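Local coordinates for AtxE2 (Asticcacaulis excentricus, PDB 5TXE), which hydrolyses the isopeptide bond of the lasso peptides astexin-2 and astexin-3, recognising chiefly their threaded loop and turning them into linear peptides, at residues T653-R658 with A673-W678; P432-Q437 with F659-Q664. The protein carries 1 engineered substitution. One frame throughout, in Å; residues are numbered along the deposited sequence. Where two conformers were deposited one is given.

Contact 1: T653-R658 with A673-W678; sequences TIDWFR and AQYDRW
Asp655 OD2 is gripped twice: Gln674 NE2 donates to it at 3.0 Å, nearly straight at 166°, and Lys671, just ahead of the 673-678 segment, adds a salt bridge. The amide reaches OD2 from the anti side, well out of the carboxylate plane, while the acceptor lies close to the plane of the amide. Beside this pair Tyr675 OH donates to a water, whose leg to Asp655 O is doubtfully short, and also bonds to the backbone of Asp666. Helix 672-684 packs on helix 643-662, a long helix against the sheet of the alpha/beta-hydrolase fold; the axes of 653-658 and 673-678 pass 11.8 Å apart, 43° from parallel. Alongside, the indoles of Trp656 and Trp678 form a T-shaped pair: CG of Trp656 stands anti to its backbone N (chi1 179°), and the benzo edge points into the face of Trp678, with CE3 3.6 Å from Trp678 CE2. Gln674 CG lies against the opposite face of Trp678, whose NE1 bonds to Glu629. A leucine in place of Trp678 would probably leave the Trp656 edge without its aromatic face and Glu629 without that N-H. The far rim of Trp678 meets the backbone, CZ3 lying 3.6 Å from Asp655 O.

Contact 2: P432-Q437 with F659-Q664; sequences PLVIVQ and FWLMDQ
Leu661 and Met662 both set CG anti to their own carbonyl carbon, at chi1 -54° and -67°, and from there the two side chains diverge around Pro432. Beyond CG the methionine is extended, which carries its terminal methyl across the proline ring at about a right angle; Met662 CE ends 3.8 Å from Pro432 CG, and Met662 CG lies 4.1 Å from the same ring carbon. Leu661 meets the ring at its CB corner, Leu661 CB lying 4.1 Å from Pro432 CB. One leucine methyl continues along the strand: CD1 of Leu661 lies 3.9 Å from the backbone O of Leu433 and 4.2 Å from Val434 CG2. No hydrogen bond crosses between the segments, and apart from that carbonyl the contact is wholly apolar, with Pro432 and Leu661 giving most of the buried surface. Their CA atoms, 6.4 Å apart, are the nearest CA pair between the segments. This is the strand-to-helix packing of an alpha/beta-hydrolase core, where the last turn of a long helix lies against the start of a sheet strand. Phe462 touches Pro432, Val434 and Met662 alike, and Arg520 bonds to the carbonyl of Leu661. Strand 431-436 runs parallel to both its neighbours, between strands 463-467 and 521-525, while on the helix side Phe659 and Trp660 reach helix 672-684.

How the contacts relate
From the N terminus, 432-437 comes first of the four segments, on strand 431-436, after strands 401-408 and 414-421 of the same eight-stranded mixed sheet. The chain then passes through much of the hydrolase domain before helix 643-662 returns to that strand, so contact 2 closes a loop of 221 residues. Contact 1 closes a short one: only 14 residues separate its segments, and among them lies 659-664, so the two loops cross rather than nest. Helix 643-662 serves both, packing on the sheet at contact 2 and receiving helix 672-684 at contact 1. The contacts also touch directly: Arg658 probably hydrogen-bonds Gln664, Phe659 packs on Tyr675, and Phe657 meets Val434.

Contact 1: T653-R658 with A673-W678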
ATOM      1  N   THR A 653     -19.857   2.442  -5.871  1.00 21.46           N
ATOM      2  CA  THR A 653     -19.725   1.102  -5.425  1.00 22.16           C
ATOM      3  C   THR A 653     -20.799   0.771  -4.360  1.00 23.99           C
ATOM      4  O   THR A 653     -21.382  -0.300  -4.395  1.00 23.47           O
ATOM      5  CB  THR A 653     -18.338   0.869  -4.856  1.00 22.27           C
ATOM      6  OG1 THR A 653     -17.453   0.719  -5.950  1.00 23.40           O
ATOM      7  CG2 THR A 653     -18.296  -0.403  -4.032  1.00 21.57           C
ATOM      8  N   ILE A 654     -21.099   1.719  -3.469  1.00 24.49           N
ATOM      9  CA  ILE A 654     -22.216   1.544  -2.533  1.00 24.66           C
ATOM     10  C   ILE A 654     -23.525   1.448  -3.284  1.00 26.81           C
ATOM     11  O   ILE A 654     -24.336   0.562  -3.007  1.00 30.07           O
ATOM     12  CB  ILE A 654     -22.264   2.662  -1.509  1.00 23.06           C
ATOM     13  CG1 ILE A 654     -21.096   2.512  -0.572  1.00 23.23           C
ATOM     14  CG2 ILE A 654     -23.529   2.626  -0.675  1.00 22.49           C
ATOM     15  CD1 ILE A 654     -20.835   3.736   0.274  1.00 24.77           C
ATOM     16  N   ASP A 655     -23.741   2.316  -4.259  1.00 24.82           N
ATOM     17  CA  ASP A 655     -24.987   2.275  -4.984  1.00 25.23           C
ATOM     18  C   ASP A 655     -25.129   0.922  -5.687  1.00 24.98           C
ATOM     19  O   ASP A 655     -26.219   0.360  -5.796  1.00 22.47           O
ATOM     20  CB  ASP A 655     -25.057   3.349  -6.067  1.00 28.72           C
ATOM     21  CG  ASP A 655     -25.155   4.780  -5.537  1.00 32.74           C
ATOM     22  OD1 ASP A 655     -25.350   4.984  -4.323  1.00 33.05           O
ATOM     23  OD2 ASP A 655     -25.001   5.727  -6.346  1.00 31.94           O
ATOM     24  N   TRP A 656     -24.030   0.439  -6.229  1.00 24.28           N
ATOM     25  CA  TRP A 656     -24.076  -0.776  -7.007  1.00 23.67           C
ATOM     26  C   TRP A 656     -24.518  -1.936  -6.123  1.00 25.15           C
ATOM     27  O   TRP A 656     -25.400  -2.702  -6.517  1.00 25.16           O
ATOM     28  CB  TRP A 656     -22.721  -1.063  -7.597  1.00 21.52           C
ATOM     29  CG  TRP A 656     -22.550  -2.269  -8.396  1.00 19.53           C
ATOM     30  CD1 TRP A 656     -21.930  -3.404  -7.998  1.00 20.58           C
ATOM     31  CD2 TRP A 656     -22.820  -2.435  -9.768  1.00 21.37           C
ATOM     32  NE1 TRP A 656     -21.838  -4.298  -9.019  1.00 22.01           N
ATOM     33  CE2 TRP A 656     -22.390  -3.735 -10.129  1.00 20.11           C
ATOM     34  CE3 TRP A 656     -23.424  -1.643 -10.733  1.00 22.33           C
ATOM     35  CZ2 TRP A 656     -22.559  -4.251 -11.390  1.00 20.74           C
ATOM     36  CZ3 TRP A 656     -23.552  -2.160 -12.030  1.00 23.33           C
ATOM     37  CH2 TRP A 656     -23.083  -3.413 -12.358  1.00 20.72           C
ATOM     38  N   PHE A 657     -23.851  -2.104  -4.988  1.00 23.63           N
ATOM     39  CA  PHE A 657     -24.236  -3.177  -4.071  1.00 25.02           C
ATOM     40  C   PHE A 657     -25.644  -3.008  -3.461  1.00 24.46           C
ATOM     41  O   PHE A 657     -26.381  -3.982  -3.336  1.00 27.21           O
ATOM     42  CB  PHE A 657     -23.192  -3.380  -3.019  1.00 23.59           C
ATOM     43  CG  PHE A 657     -21.940  -4.068  -3.519  1.00 21.50           C
ATOM     44  CD1 PHE A 657     -22.019  -5.223  -4.217  1.00 23.57           C
ATOM     45  CD2 PHE A 657     -20.720  -3.487  -3.361  1.00 21.79           C
ATOM     46  CE1 PHE A 657     -20.885  -5.820  -4.724  1.00 24.29           C
ATOM     47  CE2 PHE A 657     -19.568  -4.084  -3.833  1.00 21.66           C
ATOM     48  CZ  PHE A 657     -19.648  -5.267  -4.484  1.00 22.45           C
ATOM     49  N   ARG A 658     -26.064  -1.788  -3.171  1.00 25.78           N
ATOM     50  CA  ARG A 658     -27.449  -1.572  -2.744  1.00 27.31           C
ATOM     51  C   ARG A 658     -28.443  -1.984  -3.811  1.00 27.96           C
ATOM     52  O   ARG A 658     -29.494  -2.566  -3.502  1.00 29.78           O
ATOM     53  CB  ARG A 658     -27.724  -0.130  -2.374  1.00 29.37           C
ATOM     54  CG  ARG A 658     -27.052   0.280  -1.095  1.00 35.78           C
ATOM     55  CD  ARG A 658     -27.400   1.726  -0.689  1.00 42.15           C
ATOM     56  NE  ARG A 658     -28.750   1.782  -0.165  1.00 48.06           N
ATOM     57  CZ  ARG A 658     -29.707   2.632  -0.521  1.00 52.76           C
ATOM     58  NH1 ARG A 658     -29.502   3.631  -1.376  1.00 52.21           N
ATOM     59  NH2 ARG A 658     -30.892   2.496   0.047  1.00 52.76           N
ATOM     60  N   ALA A 673     -30.178   8.594 -14.266  1.00 40.69           N
ATOM     61  CA  ALA A 673     -29.615   7.969 -15.484  1.00 38.52           C
ATOM     62  C   ALA A 673     -28.818   6.705 -15.153  1.00 34.76           C
ATOM     63  O   ALA A 673     -28.826   5.739 -15.899  1.00 34.80           O
ATOM     64  CB  ALA A 673     -28.737   8.961 -16.237  1.00 36.41           C
ATOM     65  N   GLN A 674     -28.129   6.721 -14.025  1.00 33.04           N
ATOM     66  CA  GLN A 674     -27.369   5.558 -13.594  1.00 30.84           C
ATOM     67  C   GLN A 674     -28.302   4.394 -13.340  1.00 29.62           C
ATOM     68  O   GLN A 674     -28.085   3.315 -13.835  1.00 31.28           O
ATOM     69  CB  GLN A 674     -26.580   5.904 -12.348  1.00 30.84           C
ATOM     70  CG  GLN A 674     -26.127   4.742 -11.480  1.00 34.43           C
ATOM     71  CD  GLN A 674     -25.461   5.258 -10.205  1.00 31.48           C
ATOM     72  OE1 GLN A 674     -24.332   5.695 -10.253  1.00 29.59           O
ATOM     73  NE2 GLN A 674     -26.150   5.198  -9.091  1.00 28.41           N
ATOM     74  N   TYR A 675     -29.374   4.618 -12.599  1.00 30.31           N
ATOM     75  CA  TYR A 675     -30.354   3.537 -12.384  1.00 32.28           C
ATOM     76  C   TYR A 675     -31.144   3.103 -13.637  1.00 31.86           C
ATOM     77  O   TYR A 675     -31.476   1.908 -13.789  1.00 32.06           O
ATOM     78  CB  TYR A 675     -31.292   3.885 -11.223  1.00 31.45           C
ATOM     79  CG  TYR A 675     -30.554   3.939  -9.893  1.00 31.62           C
ATOM     80  CD1 TYR A 675     -29.985   2.778  -9.315  1.00 30.72           C
ATOM     81  CD2 TYR A 675     -30.417   5.129  -9.210  1.00 30.73           C
ATOM     82  CE1 TYR A 675     -29.293   2.837  -8.097  1.00 28.15           C
ATOM     83  CE2 TYR A 675     -29.733   5.202  -8.007  1.00 32.05           C
ATOM     84  CZ  TYR A 675     -29.184   4.042  -7.441  1.00 30.11           C
ATOM     85  OH  TYR A 675     -28.569   4.171  -6.226  1.00 29.55           O
ATOM     86  N   ASP A 676     -31.386   4.009 -14.571  1.00 33.89           N
ATOM     87  CA  ASP A 676     -31.892   3.545 -15.897  1.00 38.82           C
ATOM     88  C   ASP A 676     -30.967   2.498 -16.509  1.00 34.27           C
ATOM     89  O   ASP A 676     -31.392   1.440 -16.968  1.00 36.31           O
ATOM     90  CB  ASP A 676     -32.048   4.711 -16.897  1.00 43.81           C
ATOM     91  CG  ASP A 676     -33.184   5.685 -16.522  1.00 50.87           C
ATOM     92  OD1 ASP A 676     -34.053   5.324 -15.672  1.00 59.95           O
ATOM     93  OD2 ASP A 676     -33.186   6.821 -17.060  1.00 51.97           O
ATOM     94  N   ARG A 677     -29.680   2.795 -16.532  1.00 30.67           N
ATOM     95  CA  ARG A 677     -28.724   1.894 -17.106  1.00 30.75           C
ATOM     96  C   ARG A 677     -28.708   0.558 -16.361  1.00 29.91           C
ATOM     97  O   ARG A 677     -28.685  -0.485 -16.959  1.00 29.40           O
ATOM     98  CB  ARG A 677     -27.361   2.516 -16.941  1.00 36.16           C
ATOM     99  CG  ARG A 677     -26.655   2.951 -18.189  1.00 40.03           C
ATOM    100  CD  ARG A 677     -25.208   3.210 -17.819  1.00 39.53           C
ATOM    101  NE  ARG A 677     -25.190   4.495 -17.235  1.00 42.47           N
ATOM    102  CZ  ARG A 677     -24.614   4.910 -16.117  1.00 38.56           C
ATOM    103  NH1 ARG A 677     -23.884   4.151 -15.304  1.00 40.31           N
ATOM    104  NH2 ARG A 677     -24.767   6.196 -15.852  1.00 42.86           N
ATOM    105  N   TRP A 678     -28.708   0.604 -15.037  1.00 28.22           N
ATOM    106  CA  TRP A 678     -28.588  -0.608 -14.266  1.00 28.01           C
ATOM    107  C   TRP A 678     -29.887  -1.432 -14.329  1.00 30.44           C
ATOM    108  O   TRP A 678     -29.847  -2.671 -14.351  1.00 30.28           O
ATOM    109  CB  TRP A 678     -28.205  -0.292 -12.831  1.00 27.35           C
ATOM    110  CG  TRP A 678     -26.862   0.350 -12.680  1.00 25.27           C
ATOM    111  CD1 TRP A 678     -25.945   0.569 -13.654  1.00 27.08           C
ATOM    112  CD2 TRP A 678     -26.301   0.850 -11.486  1.00 23.80           C
ATOM    113  NE1 TRP A 678     -24.851   1.180 -13.145  1.00 26.77           N
ATOM    114  CE2 TRP A 678     -25.056   1.399 -11.810  1.00 23.64           C
ATOM    115  CE3 TRP A 678     -26.736   0.903 -10.163  1.00 23.08           C
ATOM    116  CZ2 TRP A 678     -24.219   1.936 -10.876  1.00 22.36           C
ATOM    117  CZ3 TRP A 678     -25.876   1.476  -9.214  1.00 26.50           C
ATOM    118  CH2 TRP A 678     -24.642   1.956  -9.573  1.00 24.34           C
TER
HETATM  119  O   HOH W   1     -28.341   1.618  -5.212  1.00 27.19           O

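Contact 2: P432-Q437 with F659-Q664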
ATOM      1  N   PRO A 432     -26.940  -8.926   3.755  1.00 33.85           N
ATOM      2  CA  PRO A 432     -26.074  -9.073   2.578  1.00 30.77           C
ATOM      3  C   PRO A 432     -24.635  -8.755   2.979  1.00 27.99           C
ATOM      4  O   PRO A 432     -24.376  -8.024   3.933  1.00 29.80           O
ATOM      5  CB  PRO A 432     -26.641  -8.056   1.605  1.00 34.04           C
ATOM      6  CG  PRO A 432     -27.169  -6.957   2.486  1.00 33.65           C
ATOM      7  CD  PRO A 432     -27.744  -7.692   3.708  1.00 32.95           C
ATOM      8  N   LEU A 433     -23.706  -9.386   2.309  1.00 27.92           N
ATOM      9  CA  LEU A 433     -22.319  -9.271   2.616  1.00 26.15           C
ATOM     10  C   LEU A 433     -21.539  -8.671   1.456  1.00 28.80           C
ATOM     11  O   LEU A 433     -21.740  -9.048   0.279  1.00 29.52           O
ATOM     12  CB  LEU A 433     -21.791 -10.670   2.858  1.00 28.62           C
ATOM     13  CG  LEU A 433     -20.286 -10.803   3.162  1.00 28.43           C
ATOM     14  CD1 LEU A 433     -19.845 -10.109   4.415  1.00 30.13           C
ATOM     15  CD2 LEU A 433     -19.878 -12.260   3.230  1.00 27.27           C
ATOM     16  N   VAL A 434     -20.588  -7.812   1.785  1.00 27.44           N
ATOM     17  CA  VAL A 434     -19.631  -7.318   0.791  1.00 26.91           C
ATOM     18  C   VAL A 434     -18.225  -7.629   1.281  1.00 26.92           C
ATOM     19  O   VAL A 434     -17.874  -7.350   2.435  1.00 27.53           O
ATOM     20  CB  VAL A 434     -19.781  -5.801   0.583  1.00 25.72           C
ATOM     21  CG1 VAL A 434     -18.660  -5.282  -0.305  1.00 27.16           C
ATOM     22  CG2 VAL A 434     -21.150  -5.502  -0.001  1.00 25.73           C
ATOM     23  N   ILE A 435     -17.417  -8.189   0.397  1.00 26.76           N
ATOM     24  CA  ILE A 435     -16.035  -8.559   0.712  1.00 26.92           C
ATOM     25  C   ILE A 435     -15.077  -7.518   0.120  1.00 25.59           C
ATOM     26  O   ILE A 435     -15.152  -7.216  -1.085  1.00 23.86           O
ATOM     27  CB  ILE A 435     -15.714  -9.940   0.168  1.00 27.32           C
ATOM     28  CG1 ILE A 435     -16.674 -10.978   0.766  1.00 29.63           C
ATOM     29  CG2 ILE A 435     -14.309 -10.296   0.501  1.00 28.47           C
ATOM     30  CD1 ILE A 435     -16.627 -12.315   0.060  1.00 30.92           C
ATOM     31  N   VAL A 436     -14.225  -6.960   0.993  1.00 23.54           N
ATOM     32  CA  VAL A 436     -13.192  -6.008   0.656  1.00 24.56           C
ATOM     33  C   VAL A 436     -11.838  -6.697   0.911  1.00 28.72           C
ATOM     34  O   VAL A 436     -11.669  -7.327   1.955  1.00 32.37           O
ATOM     35  CB  VAL A 436     -13.323  -4.758   1.472  1.00 24.14           C
ATOM     36  CG1 VAL A 436     -12.220  -3.772   1.198  1.00 25.94           C
ATOM     37  CG2 VAL A 436     -14.640  -4.124   1.224  1.00 25.06           C
ATOM     38  N   GLN A 437     -10.891  -6.576  -0.029  1.00 24.01           N
ATOM     39  CA  GLN A 437      -9.606  -7.218   0.052  1.00 25.97           C
ATOM     40  C   GLN A 437      -8.428  -6.199  -0.000  1.00 28.81           C
ATOM     41  O   GLN A 437      -8.627  -5.056  -0.380  1.00 27.85           O
ATOM     42  CB  GLN A 437      -9.451  -8.165  -1.137  1.00 27.09           C
ATOM     43  CG  GLN A 437     -10.633  -9.029  -1.461  1.00 26.75           C
ATOM     44  CD  GLN A 437     -10.310  -9.953  -2.617  1.00 28.79           C
ATOM     45  OE1 GLN A 437      -9.495 -10.877  -2.483  1.00 28.39           O
ATOM     46  NE2 GLN A 437     -10.906  -9.692  -3.768  1.00 27.57           N
ATOM     47  N   PHE A 659     -28.112  -1.715  -5.074  1.00 28.01           N
ATOM     48  CA  PHE A 659     -28.989  -2.042  -6.170  1.00 26.09           C
ATOM     49  C   PHE A 659     -29.107  -3.561  -6.331  1.00 28.16           C
ATOM     50  O   PHE A 659     -30.214  -4.076  -6.383  1.00 27.49           O
ATOM     51  CB  PHE A 659     -28.541  -1.351  -7.492  1.00 26.39           C
ATOM     52  CG  PHE A 659     -29.400  -1.676  -8.710  1.00 22.96           C
ATOM     53  CD1 PHE A 659     -30.529  -0.978  -8.976  1.00 25.47           C
ATOM     54  CD2 PHE A 659     -29.054  -2.703  -9.549  1.00 23.69           C
ATOM     55  CE1 PHE A 659     -31.328  -1.308 -10.066  1.00 26.46           C
ATOM     56  CE2 PHE A 659     -29.808  -3.012 -10.650  1.00 25.33           C
ATOM     57  CZ  PHE A 659     -30.942  -2.316 -10.911  1.00 26.35           C
ATOM     58  N   TRP A 660     -27.990  -4.270  -6.435  1.00 27.66           N
ATOM     59  CA  TRP A 660     -28.042  -5.656  -6.754  1.00 27.32           C
ATOM     60  C   TRP A 660     -28.267  -6.526  -5.573  1.00 31.43           C
ATOM     61  O   TRP A 660     -28.853  -7.593  -5.742  1.00 28.64           O
ATOM     62  CB  TRP A 660     -26.776  -6.122  -7.395  1.00 27.22           C
ATOM     63  CG  TRP A 660     -26.519  -5.472  -8.722  1.00 27.49           C
ATOM     64  CD1 TRP A 660     -25.624  -4.481  -8.992  1.00 27.38           C
ATOM     65  CD2 TRP A 660     -27.129  -5.824  -9.957  1.00 25.99           C
ATOM     66  NE1 TRP A 660     -25.628  -4.204 -10.345  1.00 29.18           N
ATOM     67  CE2 TRP A 660     -26.558  -5.013 -10.950  1.00 27.54           C
ATOM     68  CE3 TRP A 660     -28.120  -6.748 -10.313  1.00 28.53           C
ATOM     69  CZ2 TRP A 660     -26.933  -5.091 -12.267  1.00 26.22           C
ATOM     70  CZ3 TRP A 660     -28.504  -6.826 -11.624  1.00 29.46           C
ATOM     71  CH2 TRP A 660     -27.909  -5.987 -12.594  1.00 28.29           C
ATOM     72  N   LEU A 661     -27.797  -6.138  -4.386  1.00 29.23           N
ATOM     73  CA  LEU A 661     -27.941  -6.994  -3.213  1.00 28.26           C
ATOM     74  C   LEU A 661     -29.061  -6.606  -2.284  1.00 31.38           C
ATOM     75  O   LEU A 661     -29.434  -7.429  -1.496  1.00 33.30           O
ATOM     76  CB  LEU A 661     -26.667  -7.056  -2.385  1.00 30.05           C
ATOM     77  CG  LEU A 661     -25.411  -7.462  -3.125  1.00 28.91           C
ATOM     78  CD1 LEU A 661     -24.218  -7.404  -2.179  1.00 31.29           C
ATOM     79  CD2 LEU A 661     -25.455  -8.819  -3.767  1.00 29.46           C
ATOM     80  N   MET A 662     -29.571  -5.364  -2.343  1.00 34.98           N
ATOM     81  CA  MET A 662     -30.723  -4.935  -1.556  1.00 33.67           C
ATOM     82  C   MET A 662     -31.930  -4.524  -2.399  1.00 37.17           C
ATOM     83  O   MET A 662     -32.964  -4.256  -1.822  1.00 36.09           O
ATOM     84  CB  MET A 662     -30.355  -3.753  -0.632  1.00 35.34           C
ATOM     85  CG  MET A 662     -29.367  -4.094   0.486  1.00 32.19           C
ATOM     86  SD  MET A 662     -28.887  -2.614   1.339  1.00 35.55           S
ATOM     87  CE  MET A 662     -27.904  -3.192   2.676  1.00 38.82           C
ATOM     88  N   ASP A 663     -31.821  -4.506  -3.738  1.00 37.77           N
ATOM     89  CA  ASP A 663     -32.885  -4.029  -4.618  0.50 38.47           C
ATOM     90  C   ASP A 663     -33.318  -2.612  -4.235  1.00 36.50           C
ATOM     91  O   ASP A 663     -34.469  -2.284  -4.306  1.00 36.72           O
ATOM     92  CB  ASP A 663     -34.062  -5.027  -4.619  0.50 41.95           C
ATOM     93  CG  ASP A 663     -33.642  -6.463  -5.082  0.50 44.84           C
ATOM     94  OD1 ASP A 663     -32.744  -6.607  -5.955  0.50 43.02           O
ATOM     95  OD2 ASP A 663     -34.214  -7.446  -4.561  0.50 43.25           O
ATOM     96  N   GLN A 664     -32.367  -1.789  -3.812  1.00 33.09           N
ATOM     97  CA  GLN A 664     -32.664  -0.417  -3.437  1.00 33.55           C
ATOM     98  C   GLN A 664     -31.920   0.569  -4.300  1.00 37.11           C
ATOM     99  O   GLN A 664     -30.784   0.312  -4.720  1.00 38.73           O
ATOM    100  CB  GLN A 664     -32.217  -0.162  -2.010  1.00 41.80           C
ATOM    101  CG  GLN A 664     -33.301  -0.467  -0.985  1.00 50.29           C
ATOM    102  CD  GLN A 664     -32.710  -0.637   0.390  1.00 64.93           C
ATOM    103  OE1 GLN A 664     -31.635  -0.108   0.681  1.00 71.58           O
ATOM    104  NE2 GLN A 664     -33.386  -1.395   1.239  1.00 72.01           N
TER